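PDB 3KS6: glycerophosphoryl diester phosphodiesterase from Agrobacterium tumefaciens str. C58, which belongs to the glycerophosphoryl diester phosphodiesterase family, adopts a TIM-barrel fold and binds a magnesium ion through three acidic side chains. Local coordinates for residues Val34-His39 and Ile46-Asp51; Thr41-Ile46 and Asp66-Lys71; His50-Asp55 and Glu105-Val110; Thr58-Ala63 and Val72-Ile77; Gly112-Gly117 and Leu141-Asp146. All coordinates share one frame; numbering follows the deposited sequence.

Interactions 1 and 3 meet at the magnesium ion and have centres about 8 Å apart: the first supplies Glu35 and Asp37, the second Glu105, and the two barrel strands are joined where Phe36 O lies 2.8 Å from Glu105 N. His50 and Asp51 belong to both. Interactions 2 and 4 lie farther out and share helix 69-74, with centres about 12 Å apart; interaction 4 is nested in the loop that interaction 3 closes. Interaction 5 is centred about 15 Å from interaction 1, yet Tyr115 OH reaches to 2.6 Å from His39 ND1. Interactions 4 and 5 do not touch, and their centres are about 24 Å apart.

Interaction 1: residues Val34-His39 and Ile46-Asp51. With MG (magnesium ion), chain F.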
# COMPACT_ATOMS: atom_id res chain seq x y z
N VAL A 34 -3.07 -3.43 -6.38
CA VAL A 34 -3.93 -3.28 -5.23
C VAL A 34 -3.01 -3.08 -4.04
O VAL A 34 -2.01 -3.81 -3.91
CB VAL A 34 -4.87 -4.47 -5.02
CG1 VAL A 34 -4.11 -5.75 -4.71
CG2 VAL A 34 -5.92 -4.17 -3.90
N GLU A 35 -3.29 -2.05 -3.23
CA GLU A 35 -2.52 -1.79 -2.02
C GLU A 35 -3.26 -2.32 -0.79
O GLU A 35 -4.47 -2.18 -0.69
CB GLU A 35 -2.19 -0.30 -1.86
CG GLU A 35 -1.13 -0.04 -0.74
CD GLU A 35 -1.70 0.18 0.66
OE1 GLU A 35 -2.91 0.29 0.83
OE2 GLU A 35 -0.89 0.23 1.62
N PHE A 36 -2.53 -2.88 0.17
CA PHE A 36 -3.10 -3.36 1.42
C PHE A 36 -2.01 -3.48 2.48
O PHE A 36 -0.82 -3.53 2.16
CB PHE A 36 -3.78 -4.73 1.18
CG PHE A 36 -2.83 -5.77 0.66
CD1 PHE A 36 -2.55 -5.82 -0.71
CD2 PHE A 36 -2.16 -6.63 1.52
CE1 PHE A 36 -1.67 -6.72 -1.21
CE2 PHE A 36 -1.26 -7.56 1.03
CZ PHE A 36 -1.02 -7.62 -0.35
N ASP A 37 -2.46 -3.54 3.73
CA ASP A 37 -1.59 -3.61 4.91
C ASP A 37 -1.91 -4.93 5.62
O ASP A 37 -3.00 -5.46 5.50
CB ASP A 37 -1.90 -2.45 5.85
CG ASP A 37 -2.19 -1.15 5.12
OD1 ASP A 37 -1.24 -0.50 4.60
OD2 ASP A 37 -3.39 -0.78 5.04
N LEU A 38 -0.96 -5.45 6.39
CA LEU A 38 -1.11 -6.77 7.01
C LEU A 38 -0.72 -6.70 8.47
O LEU A 38 0.18 -5.93 8.82
CB LEU A 38 -0.19 -7.79 6.29
CG LEU A 38 -0.38 -8.08 4.78
CD1 LEU A 38 0.71 -9.07 4.25
CD2 LEU A 38 -1.77 -8.61 4.52
N HIS A 39 -1.38 -7.52 9.30
CA HIS A 39 -1.06 -7.68 10.73
C HIS A 39 -1.13 -9.14 11.16
O HIS A 39 -1.94 -9.91 10.63
CB HIS A 39 -2.04 -6.86 11.58
CG HIS A 39 -1.97 -5.39 11.33
ND1 HIS A 39 -1.10 -4.56 12.00
CD2 HIS A 39 -2.61 -4.62 10.43
CE1 HIS A 39 -1.24 -3.33 11.54
NE2 HIS A 39 -2.15 -3.35 10.58
N ILE A 46 -2.38 -14.23 9.35
CA ILE A 46 -2.11 -12.95 8.70
C ILE A 46 -3.45 -12.36 8.23
O ILE A 46 -4.13 -12.97 7.43
CB ILE A 46 -1.18 -13.10 7.51
CG1 ILE A 46 0.15 -13.72 7.94
CG2 ILE A 46 -0.95 -11.71 6.83
CD1 ILE A 46 1.07 -14.00 6.79
N VAL A 47 -3.84 -11.21 8.76
CA VAL A 47 -5.07 -10.57 8.33
C VAL A 47 -4.78 -9.25 7.65
O VAL A 47 -3.80 -8.57 7.96
CB VAL A 47 -6.08 -10.35 9.47
CG1 VAL A 47 -6.54 -11.70 10.04
CG2 VAL A 47 -5.49 -9.44 10.56
N VAL A 48 -5.66 -8.91 6.72
CA VAL A 48 -5.57 -7.73 5.88
C VAL A 48 -6.41 -6.62 6.55
O VAL A 48 -7.63 -6.69 6.63
CB VAL A 48 -6.11 -8.01 4.46
CG1 VAL A 48 -5.97 -6.80 3.56
CG2 VAL A 48 -5.41 -9.24 3.84
N HIS A 49 -5.74 -5.61 7.09
CA HIS A 49 -6.38 -4.53 7.85
C HIS A 49 -5.41 -3.39 7.94
O HIS A 49 -4.20 -3.61 8.06
CB HIS A 49 -6.73 -5.03 9.26
CG HIS A 49 -7.85 -4.27 9.90
ND1 HIS A 49 -9.17 -4.59 9.67
CD2 HIS A 49 -7.86 -3.24 10.78
CE1 HIS A 49 -9.95 -3.79 10.37
NE2 HIS A 49 -9.19 -2.96 11.06
N HIS A 50 -5.91 -2.15 7.92
CA HIS A 50 -5.01 -1.01 8.00
C HIS A 50 -4.45 -0.79 9.41
O HIS A 50 -3.24 -0.95 9.62
CB HIS A 50 -5.70 0.26 7.50
CG HIS A 50 -4.86 1.47 7.68
ND1 HIS A 50 -5.22 2.52 8.50
CD2 HIS A 50 -3.62 1.76 7.21
CE1 HIS A 50 -4.24 3.41 8.52
NE2 HIS A 50 -3.27 2.97 7.73
N ASP A 51 -5.30 -0.43 10.39
CA ASP A 51 -4.81 -0.16 11.74
C ASP A 51 -4.41 -1.47 12.45
O ASP A 51 -4.92 -2.55 12.12
CB ASP A 51 -5.86 0.54 12.60
CG ASP A 51 -6.09 1.98 12.24
OD1 ASP A 51 -5.22 2.63 11.62
OD2 ASP A 51 -7.18 2.46 12.60
MG MG F . -1.15 1.20 3.43
O HOH W 1 -3.26 1.10 3.18
O HOH W 2 -1.48 2.46 5.06
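A beta hairpin at the magnesium site of the TIM barrel pairs Leu38 with Val48 and His39 with Val47, the short strand axes running 147° apart, hence roughly antiparallel. Leu38 and Val48 form the non-hydrogen-bonded pair. His39 and Val47 form the hydrogen-bonded one: His39 N reaches Val47 O at 3.0 Å, and Val47 N returns a bond of 3.0 Å to His39 O. A further backbone bond, His49 N to Asp37 O at 3.2 Å, continues the pairing past the end of the second strand. On the Leu38 side, Leu38 CD2 packs at 3.8 Å against Val48 CG2, and helix 88-95 touches both Ile46 and Val48.

The other face carries the metal. Glu35 OE2 and Asp37 OD1 each bind magnesium at 2.1 Å, and one metal-bound water donates to both Glu35 OE1 and Asp37 OD2. Asp37 OD2 also lies 3.3 Å from His50 CD2, near the plane of that ring at its edge. His39 ND1 is hydrogen-bonded to Tyr115. With His39 CG beside its own backbone N (chi1 -63°), the ring reaches the 49-51 loop beyond the second strand, where NE2 donates at 2.8 Å to His50 O, an acceptor near the ring plane.

Interaction 2: residues Thr41-Ile46 and Asp66-Lys71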
# COMPACT_ATOMS: atom_id res chain seq x y z
N THR A 41 -2.08 -12.20 13.81
CA THR A 41 -2.96 -12.51 14.93
C THR A 41 -2.17 -13.21 16.04
O THR A 41 -0.98 -13.51 15.86
CB THR A 41 -4.11 -13.42 14.53
OG1 THR A 41 -3.57 -14.70 14.17
CG2 THR A 41 -4.91 -12.77 13.36
N ALA A 42 -2.79 -13.44 17.19
CA ALA A 42 -2.10 -14.10 18.30
C ALA A 42 -1.75 -15.56 17.99
O ALA A 42 -0.71 -16.05 18.44
CB ALA A 42 -2.92 -14.01 19.63
N ASP A 43 -2.57 -16.20 17.15
CA ASP A 43 -2.43 -17.61 16.81
C ASP A 43 -1.75 -17.86 15.46
O ASP A 43 -1.92 -18.91 14.86
CB ASP A 43 -3.79 -18.36 16.91
CG ASP A 43 -4.87 -17.81 15.97
OD1 ASP A 43 -4.77 -16.65 15.52
OD2 ASP A 43 -5.84 -18.56 15.68
N GLY A 44 -1.01 -16.86 14.97
CA GLY A 44 -0.11 -17.05 13.84
C GLY A 44 -0.68 -16.91 12.45
O GLY A 44 -0.10 -17.43 11.51
N ALA A 45 -1.79 -16.19 12.33
CA ALA A 45 -2.41 -15.95 11.04
C ALA A 45 -2.04 -14.54 10.60
O ALA A 45 -1.45 -13.78 11.38
CB ALA A 45 -3.91 -16.10 11.15
N ILE A 46 -2.38 -14.23 9.35
CA ILE A 46 -2.11 -12.95 8.70
C ILE A 46 -3.45 -12.36 8.23
O ILE A 46 -4.13 -12.97 7.43
CB ILE A 46 -1.18 -13.10 7.51
CG1 ILE A 46 0.15 -13.72 7.94
CG2 ILE A 46 -0.95 -11.71 6.83
CD1 ILE A 46 1.07 -14.00 6.79
N ASP A 66 -3.20 -9.44 19.59
CA ASP A 66 -3.64 -10.02 20.87
C ASP A 66 -4.85 -10.94 20.69
O ASP A 66 -5.34 -11.54 21.65
CB ASP A 66 -4.04 -8.90 21.83
CG ASP A 66 -2.88 -8.05 22.28
OD1 ASP A 66 -1.73 -8.51 22.21
OD2 ASP A 66 -3.14 -6.91 22.72
N MSE A 67 -5.34 -11.10 19.46
CA MSE A 67 -6.58 -11.82 19.20
C MSE A 67 -6.34 -13.02 18.32
O MSE A 67 -5.45 -12.98 17.48
CB MSE A 67 -7.57 -10.90 18.44
CG MSE A 67 -8.02 -9.69 19.21
SE MSE A 67 -9.10 -8.52 18.02
CE MSE A 67 -9.29 -7.27 19.11
N THR A 68 -7.17 -14.06 18.44
CA THR A 68 -7.13 -15.17 17.53
C THR A 68 -7.78 -14.75 16.22
O THR A 68 -8.58 -13.81 16.19
CB THR A 68 -7.91 -16.39 18.06
OG1 THR A 68 -9.29 -16.03 18.23
CG2 THR A 68 -7.31 -16.87 19.37
N LEU A 69 -7.47 -15.47 15.16
CA LEU A 69 -8.14 -15.25 13.89
C LEU A 69 -9.64 -15.41 14.03
O LEU A 69 -10.38 -14.63 13.45
CB LEU A 69 -7.63 -16.22 12.81
CG LEU A 69 -8.26 -16.07 11.42
CD1 LEU A 69 -8.04 -14.63 10.87
CD2 LEU A 69 -7.71 -17.15 10.46
N ALA A 70 -10.13 -16.40 14.79
CA ALA A 70 -11.59 -16.59 14.93
C ALA A 70 -12.26 -15.34 15.53
O ALA A 70 -13.34 -14.95 15.12
CB ALA A 70 -11.89 -17.82 15.77
N LYS A 71 -11.62 -14.71 16.49
CA LYS A 71 -12.18 -13.52 17.11
C LYS A 71 -12.21 -12.39 16.07
O LYS A 71 -13.24 -11.76 15.86
CB LYS A 71 -11.39 -13.15 18.37
CG LYS A 71 -11.82 -11.83 19.03
CD LYS A 71 -13.30 -11.80 19.38
O HOH W 3 -8.56 -18.89 15.39
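Asp43 OD1 accepts the backbone N-H of Leu69 at 3.0 Å, arriving on the syn side but 30° out of the carboxylate plane. The same oxygen takes the hydroxyl of Thr41, whose OG1 donates at 2.7 Å nearly along the C-O direction, so two donors fix the carboxylate. Thr41 OG1 in turn accepts from Ala45 N at 3.0 Å, which ties the type I turn of Thr41 to Gly44 to the residue after it. Asp43 CG is folded between its own N and carbonyl carbon (chi1 61°), which turns the carboxylate toward the start of the facing helix. A water donates to Asp43 OD2 and accepts from Ala70 N, so two backbone N-H groups of that first turn are engaged from the Asp43 side.

Beside it, Ala42 N donates a short, straight bond to Met67 O at 2.7 Å. Thr68 is the N-cap: its OG1 accepts from Lys71 N at 3.2 Å. The packing is slight, chiefly Ala45 CB against Leu69 CD2 at 4.0 Å.

The contact thus sets the hairpin turn between strands 33-40 and 46-48 against the N-terminus of helix 69-74, with Thr41 and Leu69 both also resting on Val47 of strand 46-48.

Interaction 3: residues His50-Asp55 and Glu105-Val110. With MG (magnesium ion), chain F.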
# COMPACT_ATOMS: atom_id res chain seq x y z
N HIS A 50 -5.91 -2.15 7.92
CA HIS A 50 -5.01 -1.01 8.00
C HIS A 50 -4.45 -0.79 9.41
O HIS A 50 -3.24 -0.95 9.62
CB HIS A 50 -5.70 0.26 7.50
CG HIS A 50 -4.86 1.47 7.68
ND1 HIS A 50 -5.22 2.52 8.50
CD2 HIS A 50 -3.62 1.76 7.21
CE1 HIS A 50 -4.24 3.41 8.52
NE2 HIS A 50 -3.27 2.97 7.73
N ASP A 51 -5.30 -0.43 10.39
CA ASP A 51 -4.81 -0.16 11.74
C ASP A 51 -4.41 -1.47 12.45
O ASP A 51 -4.92 -2.55 12.12
CB ASP A 51 -5.86 0.54 12.60
CG ASP A 51 -6.09 1.98 12.24
OD1 ASP A 51 -5.22 2.63 11.62
OD2 ASP A 51 -7.18 2.46 12.60
N PRO A 52 -3.52 -1.38 13.45
CA PRO A 52 -3.17 -2.57 14.22
C PRO A 52 -4.29 -2.97 15.17
O PRO A 52 -4.17 -3.99 15.85
CB PRO A 52 -1.91 -2.13 14.97
CG PRO A 52 -2.04 -0.66 15.10
CD PRO A 52 -2.76 -0.19 13.88
N THR A 53 -5.34 -2.16 15.23
CA THR A 53 -6.53 -2.43 16.04
C THR A 53 -7.76 -2.41 15.15
O THR A 53 -7.79 -1.83 14.06
CB THR A 53 -6.72 -1.40 17.16
OG1 THR A 53 -6.90 -0.11 16.58
CG2 THR A 53 -5.52 -1.39 18.15
N LEU A 54 -8.79 -3.08 15.63
CA LEU A 54 -10.03 -3.19 14.90
C LEU A 54 -11.01 -2.01 15.10
O LEU A 54 -11.99 -1.95 14.42
CB LEU A 54 -10.73 -4.50 15.28
CG LEU A 54 -10.07 -5.83 14.85
CD1 LEU A 54 -10.99 -7.03 15.19
CD2 LEU A 54 -9.71 -5.86 13.35
N ASP A 55 -10.70 -1.08 16.00
CA ASP A 55 -11.66 -0.07 16.46
C ASP A 55 -12.27 0.82 15.37
O ASP A 55 -13.47 0.98 15.32
CB ASP A 55 -11.03 0.84 17.53
CG ASP A 55 -10.46 0.06 18.73
OD1 ASP A 55 -9.88 -1.01 18.56
OD2 ASP A 55 -10.57 0.57 19.87
N GLU A 105 1.97 -3.44 2.32
CA GLU A 105 2.60 -2.57 3.33
C GLU A 105 2.79 -3.29 4.64
O GLU A 105 1.86 -3.91 5.15
CB GLU A 105 1.78 -1.28 3.57
CG GLU A 105 2.57 -0.26 4.38
CD GLU A 105 1.80 1.02 4.67
OE1 GLU A 105 0.82 1.33 3.93
OE2 GLU A 105 2.15 1.67 5.68
N ILE A 106 4.00 -3.20 5.16
CA ILE A 106 4.40 -3.75 6.46
C ILE A 106 4.25 -2.65 7.51
O ILE A 106 4.99 -1.63 7.50
CB ILE A 106 5.86 -4.20 6.43
CG1 ILE A 106 6.08 -5.23 5.32
CG2 ILE A 106 6.29 -4.82 7.79
CD1 ILE A 106 5.17 -6.49 5.49
N LYS A 107 3.26 -2.85 8.39
CA LYS A 107 2.89 -1.92 9.46
C LYS A 107 3.42 -2.42 10.81
O LYS A 107 3.58 -3.63 11.02
CB LYS A 107 1.35 -1.86 9.58
CG LYS A 107 0.60 -1.19 8.43
CD LYS A 107 0.60 0.33 8.54
CE LYS A 107 -0.70 0.94 9.12
NZ LYS A 107 -1.01 0.68 10.56
N PRO A 108 3.70 -1.48 11.74
CA PRO A 108 4.03 -1.88 13.10
C PRO A 108 2.78 -2.09 13.94
O PRO A 108 1.66 -1.89 13.47
CB PRO A 108 4.80 -0.66 13.62
CG PRO A 108 4.04 0.52 12.94
CD PRO A 108 3.78 -0.01 11.56
N GLY A 109 2.97 -2.54 15.18
CA GLY A 109 1.89 -2.66 16.12
C GLY A 109 1.50 -1.37 16.83
O GLY A 109 1.98 -0.28 16.51
N VAL A 110 0.62 -1.51 17.80
CA VAL A 110 0.10 -0.36 18.54
C VAL A 110 1.22 0.51 19.11
O VAL A 110 1.15 1.74 19.04
CB VAL A 110 -0.89 -0.82 19.69
CG1 VAL A 110 -1.28 0.37 20.58
CG2 VAL A 110 -2.16 -1.49 19.09
MG MG F . -1.15 1.20 3.43
O HOH W 4 -2.83 2.89 11.81
O HOH W 1 -3.26 1.10 3.18
O HOH W 2 -1.48 2.46 5.06
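Lys107 bends at three successive torsions in the conformer described (chi2 -81°, chi3 -100°, chi4 68°), folding the chain back so that NZ donates to His50 O at 2.9 Å. The nitrogen comes from above the carbonyl plane rather than on a lone pair. The same bend lays the end of the chain across the imidazole of His50: CE is 3.6 Å from His50 NE2, while NZ sits above one face of the ring, displaced toward its rim. His50 O is gripped a second time by His39 NE2. A water accepts from Lys107 NZ at 3.1 Å; its link to Asp51 OD1 is suspiciously short and doubtful.

The 105-110 segment leaves strand 101-106 at the C-terminal end of the TIM barrel, and the 50-55 loop follows the hairpin strand 46-48. Glu105 OE1 binds magnesium at 2.0 Å and joins Glu35 and Asp37 there.

Farther from the metal the contact becomes apolar. Pro52 directs its ring at the 108-110 backbone, with CB 3.8 Å from Val110 N and CG 4.1 Å from Val110 CG2. That same methyl, Val110 CG2, presses on Thr53 CG2 at 3.5 Å, closer than ordinary van der Waals contact.

Interaction 4: residues Thr58-Ala63 and Val72-Ile77; sequences TDMTGA and VKTATI
The backbones of Thr58 and Ile77 form a single bridge with their CA atoms 4.4 Å apart, and beside it Asp59 N donates to Thr76 O at 3.3 Å, in the plane of the carbonyl. The N-H of Thr76 comes back the other way to a side chain: it meets Asp59 OD1 at 2.8 Å, almost straight (175° at the hydrogen) but from above the carboxylate plane, 41° out of it. A chi1 of 61° brings the carboxylate back over the Asp59 backbone, facing Thr76. A water donates to Thr74 O and, in the Thr76 conformer described, accepts from Thr76 OG1; its approach to Asp59 OD2 is unusually short and doubtful. One carboxylate oxygen thus holds the Thr76 N-H just after helix 69-74.

Packing centres on Ala75, whose methyl touches both Thr58 and Met60. Thr58 CB lies 3.9 Å from Ala75 CB, and Met60, a selenomethionine modelled in two conformers, brings CG to 3.6 Å from the same methyl. Thr58 OG1 is hydrogen-bonded to Leu54 O and also accepts from Met60 N at 3.0 Å.

That last bond makes an ST turn. The whole arrangement joins the non-helical 58-63 loop to the end of helix 69-74, within the excursion between barrel strand 33-40 and helix 88-95, consistent with the insertion known in this family.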
# COMPACT_ATOMS: atom_id res chain seq x y z
N THR A 58 -14.35 -1.37 12.24
CA THR A 58 -15.28 -2.45 12.51
C THR A 58 -16.13 -2.13 13.75
O THR A 58 -16.05 -1.07 14.33
CB THR A 58 -14.57 -3.81 12.77
OG1 THR A 58 -14.07 -3.81 14.10
CG2 THR A 58 -13.45 -4.11 11.72
N ASP A 59 -16.96 -3.10 14.12
CA ASP A 59 -17.74 -3.05 15.32
C ASP A 59 -17.07 -3.58 16.60
O ASP A 59 -17.68 -3.53 17.66
CB ASP A 59 -19.05 -3.80 15.08
CG ASP A 59 -18.87 -5.26 14.73
OD1 ASP A 59 -17.75 -5.68 14.39
OD2 ASP A 59 -19.87 -6.00 14.75
N MSE A 60 -15.82 -4.03 16.49
CA MSE A 60 -15.07 -4.59 17.62
C MSE A 60 -13.94 -3.67 17.98
O MSE A 60 -13.66 -2.72 17.26
CB MSE A 60 -14.47 -5.95 17.25
CG MSE A 60 -15.46 -6.96 16.81
SE MSE A 60 -16.58 -7.49 18.26
CE MSE A 60 -17.85 -8.66 17.27
N THR A 61 -13.25 -4.00 19.07
CA THR A 61 -12.17 -3.20 19.58
C THR A 61 -11.06 -4.18 19.92
O THR A 61 -11.33 -5.37 20.19
CB THR A 61 -12.65 -2.47 20.89
OG1 THR A 61 -11.62 -1.63 21.40
CG2 THR A 61 -12.99 -3.46 21.93
N GLY A 62 -9.83 -3.68 19.93
CA GLY A 62 -8.67 -4.43 20.34
C GLY A 62 -7.58 -4.58 19.28
O GLY A 62 -7.82 -4.40 18.09
N ALA A 63 -6.37 -4.88 19.76
CA ALA A 63 -5.21 -5.12 18.91
C ALA A 63 -5.27 -6.49 18.26
O ALA A 63 -5.36 -7.50 18.94
CB ALA A 63 -3.93 -4.99 19.73
N VAL A 72 -11.10 -12.21 15.36
CA VAL A 72 -11.03 -11.18 14.29
C VAL A 72 -12.15 -11.39 13.28
O VAL A 72 -12.81 -10.44 12.85
CB VAL A 72 -9.65 -11.18 13.58
CG1 VAL A 72 -9.68 -10.28 12.32
CG2 VAL A 72 -8.57 -10.75 14.52
N LYS A 73 -12.38 -12.65 12.93
CA LYS A 73 -13.39 -13.01 11.95
C LYS A 73 -14.82 -12.74 12.41
O LYS A 73 -15.71 -12.74 11.57
CB LYS A 73 -13.23 -14.46 11.49
CG LYS A 73 -12.10 -14.65 10.46
CD LYS A 73 -12.63 -14.36 9.05
CE LYS A 73 -11.58 -14.51 7.96
NZ LYS A 73 -12.16 -14.00 6.69
N THR A 74 -15.06 -12.53 13.70
CA THR A 74 -16.39 -12.14 14.14
C THR A 74 -16.70 -10.64 13.90
O THR A 74 -17.87 -10.24 13.93
CB THR A 74 -16.63 -12.47 15.63
OG1 THR A 74 -15.81 -11.63 16.47
CG2 THR A 74 -16.32 -13.95 15.91
N ALA A 75 -15.67 -9.83 13.66
CA ALA A 75 -15.86 -8.41 13.39
C ALA A 75 -16.53 -8.18 12.05
O ALA A 75 -16.32 -8.95 11.12
CB ALA A 75 -14.53 -7.70 13.40
N THR A 76 -17.32 -7.11 11.99
CA THR A 76 -18.03 -6.69 10.79
C THR A 76 -17.40 -5.37 10.36
O THR A 76 -17.24 -4.46 11.18
CB THR A 76 -19.53 -6.47 11.09
OG1 THR A 76 -20.10 -7.68 11.63
CG2 THR A 76 -20.29 -6.07 9.85
N ILE A 77 -17.07 -5.24 9.07
CA ILE A 77 -16.44 -4.05 8.57
C ILE A 77 -17.48 -2.97 8.30
O ILE A 77 -18.47 -3.22 7.60
CB ILE A 77 -15.66 -4.32 7.27
CG1 ILE A 77 -14.60 -5.44 7.44
CG2 ILE A 77 -14.95 -3.00 6.81
CD1 ILE A 77 -13.95 -5.88 6.11
O HOH W 5 -19.83 -8.38 14.27

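Interaction 5: residues Gly112-Gly117 and Leu141-Asp146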
# COMPACT_ATOMS: atom_id res chain seq x y z
N GLY A 112 4.04 1.16 17.92
CA GLY A 112 4.86 1.73 16.85
C GLY A 112 6.09 0.92 16.50
O GLY A 112 6.88 1.32 15.64
N LEU A 113 6.26 -0.23 17.14
CA LEU A 113 7.40 -1.07 16.85
C LEU A 113 7.07 -2.15 15.82
O LEU A 113 5.95 -2.65 15.77
CB LEU A 113 7.95 -1.76 18.10
CG LEU A 113 8.44 -0.83 19.20
CD1 LEU A 113 8.89 -1.71 20.37
CD2 LEU A 113 9.57 0.08 18.70
N PRO A 114 8.07 -2.53 15.00
CA PRO A 114 7.81 -3.63 14.08
C PRO A 114 7.44 -4.92 14.80
O PRO A 114 7.94 -5.18 15.91
CB PRO A 114 9.11 -3.81 13.33
CG PRO A 114 9.99 -2.67 13.69
CD PRO A 114 9.41 -1.96 14.86
N TYR A 115 6.56 -5.71 14.18
CA TYR A 115 6.23 -7.02 14.72
C TYR A 115 7.41 -7.98 14.46
O TYR A 115 7.82 -8.21 13.32
CB TYR A 115 4.99 -7.61 14.07
CG TYR A 115 3.66 -6.87 14.18
CD1 TYR A 115 2.92 -6.89 15.36
CD2 TYR A 115 3.10 -6.23 13.06
CE1 TYR A 115 1.67 -6.25 15.45
CE2 TYR A 115 1.87 -5.60 13.14
CZ TYR A 115 1.14 -5.62 14.32
OH TYR A 115 -0.11 -5.04 14.39
N GLU A 116 7.94 -8.55 15.53
CA GLU A 116 9.08 -9.45 15.40
C GLU A 116 8.72 -10.66 14.56
O GLU A 116 7.70 -11.30 14.78
CB GLU A 116 9.60 -9.88 16.79
CG GLU A 116 10.79 -10.87 16.77
CD GLU A 116 10.38 -12.34 16.63
OE1 GLU A 116 9.48 -12.79 17.36
OE2 GLU A 116 11.00 -13.05 15.81
N GLY A 117 9.59 -10.99 13.61
CA GLY A 117 9.41 -12.16 12.72
C GLY A 117 8.33 -12.10 11.66
O GLY A 117 8.14 -13.05 10.91
N LEU A 141 8.54 2.39 7.90
CA LEU A 141 9.59 2.08 8.86
C LEU A 141 10.86 1.56 8.21
O LEU A 141 10.87 0.52 7.54
CB LEU A 141 9.12 1.09 9.92
CG LEU A 141 8.35 1.63 11.14
CD1 LEU A 141 7.09 2.32 10.72
CD2 LEU A 141 8.01 0.54 12.17
N LEU A 142 11.94 2.28 8.42
CA LEU A 142 13.24 1.86 7.91
C LEU A 142 13.69 0.53 8.50
O LEU A 142 14.38 -0.25 7.83
CB LEU A 142 14.33 2.91 8.18
CG LEU A 142 14.34 4.11 7.28
CD1 LEU A 142 15.54 5.00 7.71
CD2 LEU A 142 14.42 3.72 5.80
N ALA A 143 13.34 0.24 9.75
CA ALA A 143 13.68 -1.06 10.32
C ALA A 143 13.11 -2.17 9.46
O ALA A 143 13.75 -3.18 9.24
CB ALA A 143 13.12 -1.22 11.79
N SER A 144 11.85 -1.97 9.04
CA SER A 144 11.14 -2.93 8.22
C SER A 144 11.71 -2.94 6.79
O SER A 144 11.78 -3.99 6.17
CB SER A 144 9.63 -2.66 8.22
OG SER A 144 9.08 -2.76 9.53
N MSE A 145 12.16 -1.80 6.29
CA MSE A 145 12.81 -1.75 4.98
C MSE A 145 14.12 -2.55 5.02
O MSE A 145 14.48 -3.24 4.06
CB MSE A 145 13.10 -0.31 4.59
CG MSE A 145 11.86 0.57 4.47
SE MSE A 145 10.65 0.04 3.03
CE MSE A 145 9.81 -1.44 3.60
N ASP A 146 14.84 -2.42 6.13
CA ASP A 146 16.07 -3.18 6.31
C ASP A 146 15.83 -4.68 6.36
O ASP A 146 16.58 -5.46 5.78
CB ASP A 146 16.85 -2.67 7.55
CG ASP A 146 17.43 -1.29 7.35
OD1 ASP A 146 17.36 -0.75 6.21
OD2 ASP A 146 17.99 -0.72 8.34
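A small apolar surface contact sets Pro114, in the loop that leads from strand 101-106 to helix 118-128, against Leu141, Ala143 and Ser144 at the start of helix 142-151. Its size is modest: 144 Å² is buried in all, and the nearest backbones, at Pro114 and Ser144, keep their CA atoms 6.8 Å apart, so side chains bridge the gap.

The proline ring carbons CD, CG and CB have Leu141, Ala143 and Ser144 as their respective nearest neighbours. CD touches Leu141 CD2 at 3.9 Å, CG meets Ala143 CB at 3.9 Å, and CB faces Ser144 OG at 3.9 Å. One edge of the pyrrolidine thus runs along the first helical turn. Leu141 has its CG beside the backbone N (chi1 -84°) and extends toward the loop, its CD2 also reaching Gly112 O at 3.7 Å. The same methyl therefore touches both that carbonyl oxygen and the proline ring, and the leucine side chain runs at a slant to the proline. No polar bond links the two segments.

In the TIM barrel, the loop following strand 101-106 leans here on the helix that follows strand 135-139. Leu141 is the N-cap residue of that helix, and its carbonyl O accepts from Met145 N at 2.9 Å, closing the first turn; its own N is bonded to Ser139 OG. Leu141 also touches Pro108, in the loop just after the metal-binding strand, while its side chain remains about 11 Å from the magnesium ion. Tyr115, next to Pro114, directs its CB away from the helix, and its side chain touches Pro52.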